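Local atomic coordinates of alpha-/beta-galactoside alpha-2,3-sialyltransferase (Photobacterium phosphoreum, PDB entry 2ZWI), a protein that probably transfers sialic acid from CMP-sialic acid to galactosides, forming an alpha-2,3 linkage, and binds CMP and zinc. Residues N2-V7 with I74-I79; N30-S35 with E48-S53; M68-E73 with L99-E104. All coordinates share one frame; numbering follows the deposited sequence.

How the contacts relate
All three contacts lie in and around one sheet of the GT-B enzyme, a parallel seven-stranded one with the order 52-54, 31-36, 3-10, 74-82, 104-110, 168-172, 195-197. Contact 1 pairs two central strands, contact 2 adds the edge strand, and contact 3 joins the end of helix 58-70 to the loop leading into strand 104-110. Centres of contacts 1 and 2 are about 12 Å apart; E6 O to L33 N, at 2.8 Å, probably links them by a hydrogen bond. Contact 3 is centred about 10 Å from contact 1, where a K3 NZ to E73 OE1 salt bridge spans 2.7 Å. All lie away from the CMP pocket, although strand 3-10 leads toward T13, one of its residues.

Contact 1: N2-V7 with I74-I79; sequences NKTIEV and IKKVII
Strands 3-7 and 74-79 run parallel, their axes 4.6 Å apart at closest approach and 25° from exact alignment, and the ladder between them opens with a beta bulge. Two successive amides face one carbonyl there: K76 N gives K3 O a well-directed bond, while K75 N, at 2.7 Å from K3 O, reaches it only at a poor angle and counts as weak. K75 is thus the extra residue that shifts the register by one. Beyond it the pattern is the regular parallel one, in which I5 N donates to K76 O, I5 O accepts from I78 N, and V7 N donates to I78 O in a nearly straight bond of 2.7 Å.

On the face formed by K3, I5, V7, I74, V77 and I79 the packing is apolar and partly tight. I74 folds CD1 back at chi2 (-47°), which brings it to 3.4 Å from I5 CD1, closer than ordinary van der Waals contact; the two side chains meet at about a right angle. The same methyl reaches K3 CB at 4.1 Å. V7 divides its fork between two partners. Its CG2 rests 3.8 Å from V77 CG1, whereas its CG1 lies alongside I79 and meets CG2 of that residue at 4.0 Å.

On the other face T4 lies alongside K76, its OG1 3.9 Å from K76 CE and buried without a polar partner; both residues have two conformers, which leaves this detail doubtful. The carboxylate of E6 is held by Y8, S28 and N30.

Such pairing is what builds the centre of a Rossmann-like sheet. Helix 58-70 packs on I5, V7 and V77 through L61, L65 and M68, helix 86-98 covers V77 and I79, and the sheet continues from strand 74-82 to strand 104-110.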
loop_
_atom_site.group_PDB
_atom_site.type_symbol
_atom_site.label_atom_id
_atom_site.label_comp_id
_atom_site.label_asym_id
_atom_site.label_seq_id
_atom_site.Cartn_x
_atom_site.Cartn_y
_atom_site.Cartn_z
ATOM N N ASN A 2 5.390 -19.742 -26.137
ATOM C CA ASN A 2 4.718 -20.323 -24.984
ATOM C C ASN A 2 5.195 -19.713 -23.663
ATOM O O ASN A 2 4.826 -20.183 -22.575
ATOM C CB ASN A 2 4.899 -21.850 -24.969
ATOM C CG ASN A 2 6.361 -22.273 -25.033
ATOM O OD1 ASN A 2 7.262 -21.445 -25.220
ATOM N ND2 ASN A 2 6.604 -23.576 -24.884
ATOM N N LYS A 3 6.012 -18.670 -23.748
ATOM C CA LYS A 3 6.567 -18.080 -22.531
ATOM C C LYS A 3 5.768 -16.910 -21.977
ATOM O O LYS A 3 5.199 -16.113 -22.728
ATOM C CB LYS A 3 8.044 -17.718 -22.702
ATOM C CG LYS A 3 8.918 -18.941 -22.957
ATOM C CD LYS A 3 10.400 -18.635 -22.841
ATOM C CE LYS A 3 10.871 -17.672 -23.915
ATOM N NZ LYS A 3 12.362 -17.734 -24.083
ATOM N N THR A 4 5.696 -16.855 -20.650
ATOM C CA THR A 4 5.113 -15.707 -19.983
ATOM C C THR A 4 6.173 -14.968 -19.180
ATOM O O THR A 4 6.949 -15.567 -18.446
ATOM C CB THR A 4 3.852 -16.052 -19.135
ATOM O OG1 THR A 4 3.755 -15.152 -18.023
ATOM C CG2 THR A 4 3.898 -17.475 -18.628
ATOM N N ILE A 5 6.216 -13.655 -19.373
ATOM C CA ILE A 5 7.102 -12.781 -18.625
ATOM C C ILE A 5 6.260 -12.036 -17.596
ATOM O O ILE A 5 5.202 -11.519 -17.927
ATOM C CB ILE A 5 7.804 -11.756 -19.564
ATOM C CG1 ILE A 5 8.720 -12.475 -20.558
ATOM C CG2 ILE A 5 8.606 -10.715 -18.775
ATOM C CD1 ILE A 5 9.239 -11.545 -21.621
ATOM N N GLU A 6 6.743 -11.983 -16.356
ATOM C CA GLU A 6 6.089 -11.245 -15.278
ATOM C C GLU A 6 6.849 -9.952 -14.988
ATOM O O GLU A 6 8.054 -9.974 -14.735
ATOM C CB GLU A 6 6.007 -12.113 -14.018
ATOM C CG GLU A 6 5.221 -13.405 -14.198
ATOM C CD GLU A 6 5.352 -14.370 -13.012
ATOM O OE1 GLU A 6 5.722 -13.940 -11.889
ATOM O OE2 GLU A 6 5.075 -15.569 -13.210
ATOM N N VAL A 7 6.141 -8.827 -15.036
ATOM C CA VAL A 7 6.741 -7.506 -14.821
ATOM C C VAL A 7 6.255 -6.989 -13.470
ATOM O O VAL A 7 5.061 -7.048 -13.176
ATOM C CB VAL A 7 6.337 -6.503 -15.942
ATOM C CG1 VAL A 7 6.759 -5.080 -15.597
ATOM C CG2 VAL A 7 6.938 -6.918 -17.280
ATOM N N ILE A 74 7.344 -14.903 -26.746
ATOM C CA ILE A 74 6.562 -14.417 -25.615
ATOM C C ILE A 74 5.055 -14.470 -25.888
ATOM O O ILE A 74 4.505 -13.676 -26.643
ATOM C CB ILE A 74 6.986 -12.984 -25.150
ATOM C CG1 ILE A 74 8.501 -12.890 -24.867
ATOM C CG2 ILE A 74 6.132 -12.524 -23.947
ATOM C CD1 ILE A 74 9.092 -14.025 -24.003
ATOM N N LYS A 75 4.400 -15.425 -25.255
ATOM C CA LYS A 75 2.959 -15.551 -25.354
ATOM C C LYS A 75 2.230 -14.440 -24.582
ATOM O O LYS A 75 1.304 -13.807 -25.113
ATOM C CB LYS A 75 2.543 -16.937 -24.849
ATOM C CG LYS A 75 1.163 -17.009 -24.223
ATOM C CD LYS A 75 0.068 -16.981 -25.269
ATOM C CE LYS A 75 -0.419 -18.381 -25.618
ATOM N NZ LYS A 75 -1.744 -18.293 -26.302
ATOM N N LYS A 76 2.676 -14.191 -23.352
ATOM C CA LYS A 76 1.959 -13.315 -22.424
ATOM C C LYS A 76 2.898 -12.482 -21.550
ATOM O O LYS A 76 3.974 -12.934 -21.179
ATOM C CB LYS A 76 1.020 -14.159 -21.544
ATOM C CG LYS A 76 0.377 -13.428 -20.358
ATOM C CD LYS A 76 -0.688 -14.268 -19.664
ATOM C CE LYS A 76 -0.094 -15.406 -18.838
ATOM N NZ LYS A 76 -1.149 -16.278 -18.234
ATOM N N VAL A 77 2.464 -11.265 -21.220
ATOM C CA VAL A 77 3.126 -10.439 -20.203
ATOM C C VAL A 77 2.093 -10.123 -19.108
ATOM O O VAL A 77 0.993 -9.619 -19.390
ATOM C CB VAL A 77 3.721 -9.121 -20.798
ATOM C CG1 VAL A 77 4.336 -8.237 -19.700
ATOM C CG2 VAL A 77 4.761 -9.437 -21.874
ATOM N N ILE A 78 2.432 -10.470 -17.871
ATOM C CA ILE A 78 1.650 -10.051 -16.719
ATOM C C ILE A 78 2.357 -8.847 -16.101
ATOM O O ILE A 78 3.513 -8.948 -15.694
ATOM C CB ILE A 78 1.478 -11.194 -15.671
ATOM C CG1 ILE A 78 0.975 -12.483 -16.347
ATOM C CG2 ILE A 78 0.499 -10.767 -14.574
ATOM C CD1 ILE A 78 0.908 -13.684 -15.416
ATOM N N ILE A 79 1.677 -7.707 -16.063
ATOM C CA ILE A 79 2.243 -6.506 -15.463
ATOM C C ILE A 79 1.631 -6.281 -14.075
ATOM O O ILE A 79 0.411 -6.218 -13.924
ATOM C CB ILE A 79 2.034 -5.238 -16.336
ATOM C CG1 ILE A 79 2.398 -5.502 -17.807
ATOM C CG2 ILE A 79 2.864 -4.066 -15.784
ATOM C CD1 ILE A 79 1.802 -4.482 -18.776
#

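Contact 2: N30-S35 with E48-S53; sequences NKKLIS and ESINGS
K32 lays its aliphatic chain across the carbonyl of I50, with CD 3.4 Å from I50 O. A bend at chi4 (68°) then turns the ammonium back onto the same oxygen, and NZ to I50 O measures 2.7 Å. N30 O, lying 3.0 Å from K32 NZ, accepts a second bond and S28 O a third, so the charge ends among three main-chain carbonyls that fix its rotation.

The I50 carbonyl lies in the last turn of helix 44-50, just before N51. N51, with a phi of 61°, is the C-prime residue of a Schellman motif, and the chain leaves it directly as a strand. K32 N bonds to N51 O, S53 N to K32 O at 2.9 Å, and I34 N to S53 O, a short parallel ladder. Beyond the lysine, I34 CD1 meets I50 CD1 at 3.6 Å, the two isoleucines crossing at about a right angle.

K31 works from the other side of its strand. In one of its two modelled conformers it passes over N51 O with CD at 3.4 Å and hooks NZ onto S53 OG; this bond is therefore doubtful. The side-chain ND2 of N51 donates to N29 O.

The unit is a beta-alpha-beta crossover, strand 31-36, helix 44-50 and strand 52-54. Helices 14-26 and 208-218 pack on I50, helix 58-70 lies against K31 and L33, and strand 3-10 flanks 31-36.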
loop_
_atom_site.group_PDB
_atom_site.type_symbol
_atom_site.label_atom_id
_atom_site.label_comp_id
_atom_site.label_asym_id
_atom_site.label_seq_id
_atom_site.Cartn_x
_atom_site.Cartn_y
_atom_site.Cartn_z
ATOM N N ASN A 30 8.560 -18.474 -14.300
ATOM C CA ASN A 30 8.533 -17.479 -15.374
ATOM C C ASN A 30 9.631 -16.448 -15.161
ATOM O O ASN A 30 9.950 -16.119 -14.014
ATOM C CB ASN A 30 7.193 -16.751 -15.420
ATOM C CG ASN A 30 6.040 -17.673 -15.697
ATOM O OD1 ASN A 30 6.127 -18.550 -16.552
ATOM N ND2 ASN A 30 4.946 -17.482 -14.975
ATOM N N LYS A 31 10.196 -15.944 -16.259
ATOM C CA LYS A 31 11.164 -14.855 -16.185
ATOM C C LYS A 31 10.470 -13.633 -15.589
ATOM O O LYS A 31 9.326 -13.330 -15.934
ATOM C CB LYS A 31 11.747 -14.536 -17.569
ATOM C CG LYS A 31 12.779 -13.390 -17.587
ATOM C CD LYS A 31 14.133 -13.827 -17.024
ATOM C CE LYS A 31 15.115 -12.666 -16.928
ATOM N NZ LYS A 31 14.633 -11.586 -16.020
ATOM N N LYS A 32 11.157 -12.953 -14.675
ATOM C CA LYS A 32 10.589 -11.770 -14.024
ATOM C C LYS A 32 11.473 -10.549 -14.263
ATOM O O LYS A 32 12.700 -10.634 -14.154
ATOM C CB LYS A 32 10.417 -12.026 -12.527
ATOM C CG LYS A 32 9.474 -13.192 -12.221
ATOM C CD LYS A 32 9.474 -13.556 -10.757
ATOM C CE LYS A 32 8.725 -14.870 -10.517
ATOM N NZ LYS A 32 9.429 -16.055 -11.101
ATOM N N LEU A 33 10.840 -9.435 -14.617
ATOM C CA LEU A 33 11.512 -8.142 -14.789
ATOM C C LEU A 33 11.000 -7.190 -13.704
ATOM O O LEU A 33 9.791 -6.942 -13.611
ATOM C CB LEU A 33 11.236 -7.573 -16.184
ATOM C CG LEU A 33 11.466 -8.516 -17.375
ATOM C CD1 LEU A 33 11.100 -7.831 -18.664
ATOM C CD2 LEU A 33 12.904 -9.015 -17.425
ATOM N N ILE A 34 11.913 -6.681 -12.883
ATOM C CA ILE A 34 11.546 -5.999 -11.645
ATOM C C ILE A 34 12.149 -4.586 -11.559
ATOM O O ILE A 34 13.342 -4.387 -11.827
ATOM C CB ILE A 34 11.987 -6.824 -10.404
ATOM C CG1 ILE A 34 11.389 -8.244 -10.431
ATOM C CG2 ILE A 34 11.594 -6.122 -9.120
ATOM C CD1 ILE A 34 11.960 -9.164 -9.357
ATOM N N SER A 35 11.324 -3.607 -11.198
ATOM C CA SER A 35 11.812 -2.261 -10.953
ATOM C C SER A 35 11.032 -1.637 -9.799
ATOM O O SER A 35 9.923 -1.123 -9.995
ATOM C CB SER A 35 11.689 -1.403 -12.208
ATOM O OG SER A 35 12.319 -0.156 -11.993
ATOM N N GLU A 48 18.397 -14.984 -8.886
ATOM C CA GLU A 48 18.444 -16.260 -9.608
ATOM C C GLU A 48 17.422 -17.283 -9.091
ATOM O O GLU A 48 16.897 -18.086 -9.865
ATOM C CB GLU A 48 19.867 -16.838 -9.615
ATOM C CG GLU A 48 20.765 -16.233 -10.698
ATOM C CD GLU A 48 22.258 -16.518 -10.488
ATOM O OE1 GLU A 48 23.079 -15.754 -11.060
ATOM O OE2 GLU A 48 22.607 -17.477 -9.747
ATOM N N SER A 49 17.134 -17.240 -7.791
ATOM C CA SER A 49 16.139 -18.128 -7.189
ATOM C C SER A 49 14.700 -17.815 -7.643
ATOM O O SER A 49 13.828 -18.679 -7.564
ATOM C CB SER A 49 16.240 -18.133 -5.656
ATOM O OG SER A 49 15.764 -16.914 -5.099
ATOM N N ILE A 50 14.457 -16.599 -8.130
ATOM C CA ILE A 50 13.134 -16.245 -8.683
ATOM C C ILE A 50 13.135 -16.068 -10.216
ATOM O O ILE A 50 12.096 -15.765 -10.819
ATOM C CB ILE A 50 12.512 -15.003 -7.973
ATOM C CG1 ILE A 50 13.332 -13.733 -8.247
ATOM C CG2 ILE A 50 12.360 -15.269 -6.467
ATOM C CD1 ILE A 50 12.596 -12.429 -7.887
ATOM N N ASN A 51 14.294 -16.284 -10.841
ATOM C CA ASN A 51 14.465 -16.069 -12.285
ATOM C C ASN A 51 14.202 -14.604 -12.660
ATOM O O ASN A 51 13.538 -14.301 -13.662
ATOM C CB ASN A 51 13.565 -17.021 -13.101
ATOM C CG ASN A 51 14.007 -17.153 -14.548
ATOM O OD1 ASN A 51 15.108 -16.725 -14.922
ATOM N ND2 ASN A 51 13.153 -17.752 -15.374
ATOM N N GLY A 52 14.743 -13.695 -11.853
ATOM C CA GLY A 52 14.470 -12.286 -12.042
ATOM C C GLY A 52 15.658 -11.482 -12.502
ATOM O O GLY A 52 16.814 -11.878 -12.292
ATOM N N SER A 53 15.353 -10.351 -13.139
ATOM C CA SER A 53 16.312 -9.282 -13.399
ATOM C C SER A 53 15.761 -8.002 -12.779
ATOM O O SER A 53 14.560 -7.730 -12.860
ATOM C CB SER A 53 16.508 -9.063 -14.899
ATOM O OG SER A 53 17.057 -10.217 -15.511
#

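Contact 3: M68-E73 with L99-E104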
loop_
_atom_site.group_PDB
_atom_site.type_symbol
_atom_site.label_atom_id
_atom_site.label_comp_id
_atom_site.label_asym_id
_atom_site.label_seq_id
_atom_site.Cartn_x
_atom_site.Cartn_y
_atom_site.Cartn_z
ATOM N N MET A 68 13.045 -9.101 -25.539
ATOM C CA MET A 68 12.479 -10.436 -25.285
ATOM C C MET A 68 11.276 -10.728 -26.184
ATOM O O MET A 68 11.180 -11.817 -26.771
ATOM C CB MET A 68 12.088 -10.601 -23.819
ATOM C CG MET A 68 13.274 -10.559 -22.877
ATOM S SD MET A 68 12.879 -10.926 -21.159
ATOM C CE MET A 68 12.751 -12.709 -21.261
ATOM N N ILE A 69 10.364 -9.758 -26.290
ATOM C CA ILE A 69 9.188 -9.901 -27.153
ATOM C C ILE A 69 9.604 -10.060 -28.622
ATOM O O ILE A 69 8.954 -10.793 -29.376
ATOM C CB ILE A 69 8.174 -8.745 -26.961
ATOM C CG1 ILE A 69 7.532 -8.842 -25.574
ATOM C CG2 ILE A 69 7.069 -8.803 -28.008
ATOM C CD1 ILE A 69 6.887 -7.572 -25.104
ATOM N N LEU A 70 10.699 -9.399 -29.008
ATOM C CA LEU A 70 11.191 -9.471 -30.389
ATOM C C LEU A 70 11.713 -10.857 -30.808
ATOM O O LEU A 70 11.858 -11.132 -32.002
ATOM C CB LEU A 70 12.226 -8.369 -30.680
ATOM C CG LEU A 70 11.720 -6.918 -30.807
ATOM C CD1 LEU A 70 12.819 -6.016 -31.318
ATOM C CD2 LEU A 70 10.503 -6.805 -31.722
ATOM N N THR A 71 11.969 -11.724 -29.830
ATOM C CA THR A 71 12.389 -13.105 -30.090
ATOM C C THR A 71 11.234 -13.971 -30.597
ATOM O O THR A 71 11.454 -15.097 -31.068
ATOM C CB THR A 71 12.996 -13.777 -28.831
ATOM O OG1 THR A 71 11.963 -14.031 -27.870
ATOM C CG2 THR A 71 14.091 -12.898 -28.207
ATOM N N ASN A 72 10.013 -13.439 -30.482
ATOM C CA ASN A 72 8.775 -14.116 -30.910
ATOM C C ASN A 72 8.321 -15.241 -29.981
ATOM O O ASN A 72 7.363 -15.954 -30.281
ATOM C CB ASN A 72 8.888 -14.636 -32.353
ATOM C CG ASN A 72 8.812 -13.525 -33.384
ATOM O OD1 ASN A 72 9.710 -13.368 -34.220
ATOM N ND2 ASN A 72 7.737 -12.749 -33.332
ATOM N N GLU A 73 8.995 -15.380 -28.850
ATOM C CA GLU A 73 8.759 -16.494 -27.943
ATOM C C GLU A 73 7.789 -16.156 -26.801
ATOM O O GLU A 73 7.450 -17.027 -25.992
ATOM C CB GLU A 73 10.092 -16.989 -27.383
ATOM C CG GLU A 73 11.103 -17.408 -28.459
ATOM C CD GLU A 73 12.349 -18.090 -27.899
ATOM O OE1 GLU A 73 12.338 -18.509 -26.716
ATOM O OE2 GLU A 73 13.347 -18.219 -28.651
ATOM N N LEU A 99 4.966 -2.761 -30.614
ATOM C CA LEU A 99 5.706 -3.811 -31.296
ATOM C C LEU A 99 4.834 -4.656 -32.234
ATOM O O LEU A 99 5.349 -5.261 -33.175
ATOM C CB LEU A 99 6.456 -4.692 -30.289
ATOM C CG LEU A 99 7.535 -4.062 -29.404
ATOM C CD1 LEU A 99 8.076 -5.102 -28.421
ATOM C CD2 LEU A 99 8.681 -3.439 -30.220
ATOM N N GLY A 100 3.526 -4.697 -31.963
ATOM C CA GLY A 100 2.543 -5.397 -32.806
ATOM C C GLY A 100 2.782 -6.890 -32.946
ATOM O O GLY A 100 2.579 -7.469 -34.024
ATOM N N LYS A 101 3.203 -7.516 -31.852
ATOM C CA LYS A 101 3.575 -8.931 -31.852
ATOM C C LYS A 101 2.467 -9.819 -31.288
ATOM O O LYS A 101 2.700 -10.993 -30.995
ATOM C CB LYS A 101 4.866 -9.124 -31.055
ATOM C CG LYS A 101 6.139 -8.653 -31.749
ATOM C CD LYS A 101 6.657 -9.735 -32.671
ATOM C CE LYS A 101 7.894 -9.291 -33.437
ATOM N NZ LYS A 101 8.080 -10.152 -34.648
ATOM N N LYS A 102 1.273 -9.246 -31.127
ATOM C CA LYS A 102 0.090 -9.965 -30.636
ATOM C C LYS A 102 0.345 -10.632 -29.263
ATOM O O LYS A 102 0.021 -11.802 -29.036
ATOM C CB LYS A 102 -0.403 -10.975 -31.689
ATOM C CG LYS A 102 -0.886 -10.343 -33.008
ATOM C CD LYS A 102 -2.157 -9.532 -32.802
ATOM C CE LYS A 102 -2.843 -9.211 -34.118
ATOM N NZ LYS A 102 -4.282 -8.889 -33.879
ATOM N N THR A 103 0.944 -9.862 -28.362
ATOM C CA THR A 103 1.276 -10.327 -27.025
ATOM C C THR A 103 0.033 -10.205 -26.149
ATOM O O THR A 103 -0.635 -9.175 -26.162
ATOM C CB THR A 103 2.435 -9.482 -26.422
ATOM O OG1 THR A 103 3.516 -9.421 -27.359
ATOM C CG2 THR A 103 2.940 -10.079 -25.127
ATOM N N GLU A 104 -0.285 -11.259 -25.410
ATOM C CA GLU A 104 -1.370 -11.188 -24.431
ATOM C C GLU A 104 -0.889 -10.357 -23.252
ATOM O O GLU A 104 0.249 -10.507 -22.823
ATOM C CB GLU A 104 -1.778 -12.586 -23.970
ATOM C CG GLU A 104 -2.522 -13.384 -25.039
ATOM C CD GLU A 104 -2.727 -14.846 -24.669
ATOM O OE1 GLU A 104 -2.684 -15.178 -23.463
ATOM O OE2 GLU A 104 -2.949 -15.666 -25.595
#
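M68 O, at the backbone step just before the I69 side chain that meets L99, K101 and T103, is gripped twice by one residue. T71 OG1 donates to it at 2.6 Å from within the carbonyl plane, with a C=O to donor angle of 158°, and T71 N adds a longer bond. N72 N likewise bonds to I69 O, after which N72 takes a positive phi and the chain leaves the helix.

Between the segments the clear contacts are mostly between carbon atoms. I69 points its CG2 branch, anti to the backbone N, into the loop, and this single methyl lies 3.8 Å from K101 CB. It also touches L99 CD1 and, at 3.7 Å, T103 OG1. The I69 and K101 side chains run antiparallel past one another. K101 then bends at chi2 (-84°), which carries its outer methylenes along the helix end until CE is 4.0 Å from L70 CD2. The L70 and L99 side chains cross at about a right angle, CD2 of L70 4.1 Å from CD2 of L99.

The contact therefore appears to join the end of helix 58-70 to the loop that follows helix 86-98 largely through apolar contacts: backbone polar groups such as M68 O find partners within their own turn, and the lysine contributes its methylenes to a surface contact around the buried I69.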